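Local coordinates for epidermin biosynthesis protein EpiD (Staphylococcus aureus, PDB 3QJG) that binds flavin mononucleotide and probably catalyses the oxidative decarboxylation of a C-terminal cysteine during maturation of the lantibiotic epidermin, at residues 90-95 and 132-136; 116-121 and 160-166. One frame throughout, in Å; residues are numbered along the deposited sequence. Where two conformers were deposited one is given.

Interaction 1 (90-95 and 132-136)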
# COMPACT_ATOMS: atom_id res chain seq x y z
N ILE A 90 -3.17 15.58 32.52
CA ILE A 90 -2.91 16.04 33.90
C ILE A 90 -2.66 14.82 34.83
O ILE A 90 -1.69 14.77 35.64
CB ILE A 90 -4.09 16.97 34.37
CG1 ILE A 90 -3.95 18.34 33.73
CG2 ILE A 90 -4.23 17.09 35.93
CD1 ILE A 90 -5.21 19.19 33.77
N ASN A 91 -3.50 13.81 34.65
CA ASN A 91 -3.47 12.63 35.50
C ASN A 91 -2.25 11.70 35.16
O ASN A 91 -1.67 11.02 36.04
CB ASN A 91 -4.77 11.88 35.40
CG ASN A 91 -5.92 12.65 35.94
OD1 ASN A 91 -5.81 13.32 36.98
ND2 ASN A 91 -7.05 12.60 35.23
N LYS A 92 -1.87 11.67 33.90
CA LYS A 92 -0.65 10.97 33.52
C LYS A 92 0.56 11.71 34.14
O LYS A 92 1.46 11.07 34.73
CB LYS A 92 -0.49 10.86 32.00
CG LYS A 92 -1.43 9.86 31.27
CD LYS A 92 -0.74 9.04 30.28
CE LYS A 92 -1.54 8.24 29.29
NZ LYS A 92 -0.76 8.18 27.95
N ILE A 93 0.63 13.04 33.97
CA ILE A 93 1.67 13.81 34.60
C ILE A 93 1.70 13.66 36.13
O ILE A 93 2.76 13.46 36.68
CB ILE A 93 1.66 15.27 34.25
CG1 ILE A 93 1.86 15.45 32.73
CG2 ILE A 93 2.80 15.94 34.95
CD1 ILE A 93 1.48 16.79 32.25
N ALA A 94 0.53 13.71 36.80
CA ALA A 94 0.52 13.61 38.23
C ALA A 94 1.28 12.34 38.58
O ALA A 94 1.98 12.35 39.57
CB ALA A 94 -0.93 13.58 38.80
N ASN A 95 1.20 11.29 37.74
CA ASN A 95 1.70 9.91 38.10
C ASN A 95 3.01 9.53 37.45
O ASN A 95 3.47 8.42 37.57
CB ASN A 95 0.66 8.89 37.72
CG ASN A 95 -0.52 8.89 38.65
OD1 ASN A 95 -0.42 8.37 39.77
ND2 ASN A 95 -1.67 9.41 38.17
N ASN A 132 -4.91 14.72 41.91
CA ASN A 132 -3.75 14.91 41.07
C ASN A 132 -3.38 16.35 40.87
O ASN A 132 -2.21 16.69 40.84
CB ASN A 132 -3.96 14.17 39.74
CG ASN A 132 -3.72 12.68 39.86
OD1 ASN A 132 -3.11 12.25 40.82
ND2 ASN A 132 -4.18 11.89 38.88
N ILE A 133 -4.37 17.22 40.67
CA ILE A 133 -4.12 18.66 40.64
C ILE A 133 -3.46 19.16 41.93
O ILE A 133 -2.48 19.90 41.86
CB ILE A 133 -5.40 19.44 40.36
CG1 ILE A 133 -5.81 19.31 38.88
CG2 ILE A 133 -5.26 20.94 40.79
CD1 ILE A 133 -4.94 20.20 37.86
N ARG A 134 -3.94 18.69 43.10
CA ARG A 134 -3.37 19.05 44.40
C ARG A 134 -1.93 18.60 44.58
O ARG A 134 -1.11 19.37 45.10
CB ARG A 134 -4.19 18.41 45.54
CG ARG A 134 -5.62 18.90 45.68
CD ARG A 134 -6.21 18.43 47.03
NE ARG A 134 -6.82 17.09 46.97
CZ ARG A 134 -8.13 16.85 46.77
NH1 ARG A 134 -9.02 17.84 46.61
NH2 ARG A 134 -8.56 15.60 46.74
N LEU A 135 -1.65 17.36 44.17
CA LEU A 135 -0.28 16.81 44.09
C LEU A 135 0.61 17.58 43.11
O LEU A 135 1.77 17.89 43.36
CB LEU A 135 -0.37 15.38 43.57
CG LEU A 135 -0.02 14.17 44.40
CD1 LEU A 135 -0.80 14.04 45.73
CD2 LEU A 135 -0.17 12.89 43.48
N LEU A 136 0.08 17.88 41.95
CA LEU A 136 0.89 18.67 41.01
C LEU A 136 1.30 20.01 41.67
O LEU A 136 2.49 20.42 41.62
CB LEU A 136 0.15 18.82 39.69
CG LEU A 136 0.15 17.58 38.78
CD1 LEU A 136 -0.78 17.85 37.54
CD2 LEU A 136 1.60 17.19 38.25
O HOH W 1 -3.78 9.17 40.37

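Interaction 2 (116-121 and 160-166). With FMN (flavin mononucleotide), chain M.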
# COMPACT_ATOMS: atom_id res chain seq x y z
N PHE A 116 -3.05 24.67 31.97
CA PHE A 116 -4.31 25.34 31.74
C PHE A 116 -5.38 24.30 31.44
O PHE A 116 -5.59 23.94 30.29
CB PHE A 116 -4.17 26.30 30.59
CG PHE A 116 -3.18 27.38 30.84
CD1 PHE A 116 -3.58 28.59 31.39
CD2 PHE A 116 -1.84 27.19 30.56
CE1 PHE A 116 -2.64 29.60 31.61
CE2 PHE A 116 -0.89 28.23 30.74
CZ PHE A 116 -1.29 29.41 31.28
N PRO A 117 -6.04 23.78 32.49
CA PRO A 117 -6.99 22.72 32.35
C PRO A 117 -8.20 23.06 31.48
O PRO A 117 -8.67 24.24 31.44
CB PRO A 117 -7.49 22.48 33.78
CG PRO A 117 -6.62 23.25 34.71
CD PRO A 117 -5.81 24.21 33.89
N ASN A 118 -8.72 22.04 30.80
CA ASN A 118 -9.76 22.23 29.80
C ASN A 118 -10.55 20.96 29.63
O ASN A 118 -10.05 19.98 29.08
CB ASN A 118 -9.12 22.67 28.49
CG ASN A 118 -10.14 23.27 27.50
OD1 ASN A 118 -10.21 24.49 27.34
ND2 ASN A 118 -10.92 22.39 26.82
N MET A 119 -11.76 20.90 30.18
CA MET A 119 -12.45 19.64 30.21
C MET A 119 -13.84 19.79 30.77
O MET A 119 -14.13 20.75 31.48
CB MET A 119 -11.65 18.67 31.06
CG MET A 119 -11.57 19.09 32.54
SD MET A 119 -10.49 18.03 33.52
CE MET A 119 -8.93 18.65 33.01
N ASN A 120 -14.71 18.85 30.44
CA ASN A 120 -16.05 18.82 31.03
C ASN A 120 -15.96 18.88 32.53
O ASN A 120 -15.08 18.27 33.13
CB ASN A 120 -16.78 17.54 30.63
CG ASN A 120 -18.20 17.56 31.04
OD1 ASN A 120 -18.55 17.00 32.08
ND2 ASN A 120 -19.04 18.23 30.26
N LEU A 121 -16.85 19.62 33.16
CA LEU A 121 -16.91 19.68 34.62
C LEU A 121 -16.88 18.30 35.33
O LEU A 121 -16.30 18.19 36.41
CB LEU A 121 -18.18 20.39 35.05
CG LEU A 121 -18.31 20.70 36.53
CD1 LEU A 121 -17.10 21.47 36.97
CD2 LEU A 121 -19.59 21.50 36.72
N LYS A 160 -23.36 22.51 28.12
CA LYS A 160 -22.32 21.82 28.90
C LYS A 160 -21.54 22.76 29.82
O LYS A 160 -21.36 23.94 29.54
CB LYS A 160 -21.34 21.12 27.95
CG LYS A 160 -22.02 20.00 27.13
CD LYS A 160 -21.03 19.18 26.37
CE LYS A 160 -21.71 17.98 25.65
NZ LYS A 160 -20.74 17.30 24.70
N LYS A 161 -21.05 22.18 30.91
CA LYS A 161 -20.26 22.89 31.91
C LYS A 161 -18.81 22.44 31.73
O LYS A 161 -18.54 21.27 31.58
CB LYS A 161 -20.77 22.55 33.34
CG LYS A 161 -22.20 22.95 33.60
CD LYS A 161 -22.65 22.66 35.08
CE LYS A 161 -23.90 23.44 35.54
NZ LYS A 161 -25.14 22.60 35.57
N ASN A 162 -17.89 23.39 31.74
CA ASN A 162 -16.51 23.13 31.39
C ASN A 162 -15.65 23.99 32.26
O ASN A 162 -16.09 25.08 32.66
CB ASN A 162 -16.26 23.60 29.95
CG ASN A 162 -16.80 22.64 28.91
OD1 ASN A 162 -17.71 23.00 28.17
ND2 ASN A 162 -16.23 21.42 28.84
N VAL A 163 -14.46 23.49 32.58
CA VAL A 163 -13.33 24.34 32.87
C VAL A 163 -12.64 24.58 31.52
O VAL A 163 -12.45 23.66 30.75
CB VAL A 163 -12.38 23.72 33.89
CG1 VAL A 163 -11.54 22.59 33.31
CG2 VAL A 163 -11.50 24.76 34.45
N VAL A 164 -12.26 25.81 31.23
CA VAL A 164 -11.75 26.17 29.90
C VAL A 164 -10.42 26.93 29.93
O VAL A 164 -10.08 27.58 30.91
CB VAL A 164 -12.86 27.02 29.21
CG1 VAL A 164 -12.34 27.61 27.96
CG2 VAL A 164 -14.09 26.16 28.93
N ALA A 165 -9.63 26.80 28.86
CA ALA A 165 -8.39 27.59 28.72
C ALA A 165 -8.75 29.08 28.66
O ALA A 165 -9.76 29.44 28.10
CB ALA A 165 -7.57 27.16 27.45
N PRO A 166 -7.92 29.94 29.26
CA PRO A 166 -8.30 31.32 29.33
C PRO A 166 -7.85 32.07 28.11
O PRO A 166 -7.12 31.54 27.27
CB PRO A 166 -7.55 31.81 30.57
CG PRO A 166 -6.32 30.93 30.63
CD PRO A 166 -6.78 29.62 30.15
N1 FMN M . -10.70 15.60 26.93
C2 FMN M . -10.41 16.60 27.83
O2 FMN M . -9.87 16.30 28.89
N3 FMN M . -10.75 17.88 27.57
C4 FMN M . -11.38 18.23 26.41
O4 FMN M . -11.65 19.40 26.28
C4A FMN M . -11.70 17.25 25.48
N5 FMN M . -12.33 17.55 24.28
C5A FMN M . -12.56 16.56 23.38
C6 FMN M . -13.24 16.86 22.20
C7 FMN M . -13.48 15.86 21.28
C7M FMN M . -14.18 16.13 19.98
C8 FMN M . -13.06 14.55 21.56
C8M FMN M . -13.34 13.40 20.62
C9 FMN M . -12.44 14.25 22.75
C9A FMN M . -12.18 15.25 23.67
N10 FMN M . -11.57 14.93 24.88
C10 FMN M . -11.33 15.93 25.76
C1' FMN M . -11.12 13.54 25.27
C2' FMN M . -9.61 13.39 25.10
O2' FMN M . -9.21 13.82 23.79
C3' FMN M . -9.29 11.98 25.43
O3' FMN M . -9.57 11.68 26.82
C4' FMN M . -7.84 11.65 25.09
O4' FMN M . -7.51 10.34 25.53
C5' FMN M . -6.86 12.54 25.78
O5' FMN M . -5.60 12.26 25.19
P FMN M . -4.35 13.25 25.37
O1P FMN M . -3.12 12.43 25.13
O2P FMN M . -4.38 13.80 26.76
O3P FMN M . -4.19 14.32 24.38
O HOH W 2 -7.53 26.64 31.99
O HOH W 3 -17.80 19.21 27.75
O HOH W 4 -21.58 19.37 30.92

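Interaction 1 (90-95 and 132-136)
The amides of N91 and N132 meet with their planes 53° apart across two helices, 87-94 and 127-138, of the Rossmann-like flavoprotein fold. ND2 of N132 gives a nearly straight hydrogen bond to OD1 of N91 (2.9 Å). The acceptor lies close to the plane of the N132 amide, whereas the donor stands above the carbonyl plane of N91. A94 CB lies over one face of the N132 amide, at a doubtful spacing. CG of N132 sits beside its own backbone N (chi1 -78°), which turns the amide in toward helix 87-94. The amide of N95, almost perpendicular to that of N132, is held by a bond from its ND2 to the backbone O of N91 (2.7 Å). Water 1 accepts from both N95 ND2 and N132 ND2, so three asparagines and a water form one buried polar cluster. It lies at a subunit interface: N91 ND2 reaches G96 O of the second subunit, and N95 of that subunit packs on N91, N95 and N132.

The segment axes cross at 51° and come within 9.2 Å. Beside the amides the contact is apolar. L136 forks against helix 87-94, with CD2 on I93 CG2 (3.7 Å) and CD1 near I90. F110 and I115 continue this core. One turn earlier in helix 127-138, I133 lays its CD1 on I90 CG2 at 3.7 Å.

Interaction 2 (116-121 and 160-166)
N118 interrupts the strand pairing and turns its amide to two tasks: OD1 accepts from the backbone N of A165 at 2.8 Å, while ND2 donates to O4 of the flavin at 3.1 Å. Its backbone O takes the flavin N3-H (2.7 Å, 167° at the hydrogen), so main chain and side chain of one residue read the N3-C4=O4 edge of the isoalloxazine ring. CG stands opposite the backbone N (chi1 -164°), placing the amide between the flavin and residues 164-165; N17 ND2 also donates to OD1, consistent with a fixed amide orientation.

Beyond N118 the segments pair as antiparallel strands. M119 and V163 form a hydrogen-bonded pair, with M119 N to V163 O at 2.9 Å and a return bond from V163 N. Their side chains run alongside each other, and in one of the two conformers modelled for V163 its CG1 packs on M119 CG (3.6 Å). After the non-hydrogen-bonded pair N120-N162, L121 N reaches K161 O in an almost linear bond of 2.8 Å. N120 OD1 caps the following helix at R122 N, while its ND2 shares water 3 with N162 ND2. At the other end, water 2 bridges P117 O and V164 O, and the P166 ring meets F116 CD1.

Strand 113-120 has 158-163 antiparallel to it along this part and the parallel strand 79-85 as another neighbour. Helix 87-94 covers P117 and M119 through I90, and V171 of helix 168-174 packs against F116 and P166.

The segments alternate along the chain, in the order 90-95, 116-121, 132-136 and 160-166, so the two contacts interlock. Their centres lie about 16 Å apart, yet they touch: I90, from helix 87-94 of interaction 1, sets its CD1 against M119 CE (3.8 Å) and P117 CB of interaction 2. Interaction 1 joins two helices packed beside the sheet; interaction 2 joins two strands within it, and strand 113-120 supplies I115 to the first contact as well. Both reach the second subunit. The FMN site draws on all of these parts: strand 113-120 at N118, helix 87-94 through T89, and the second subunit through C98 O.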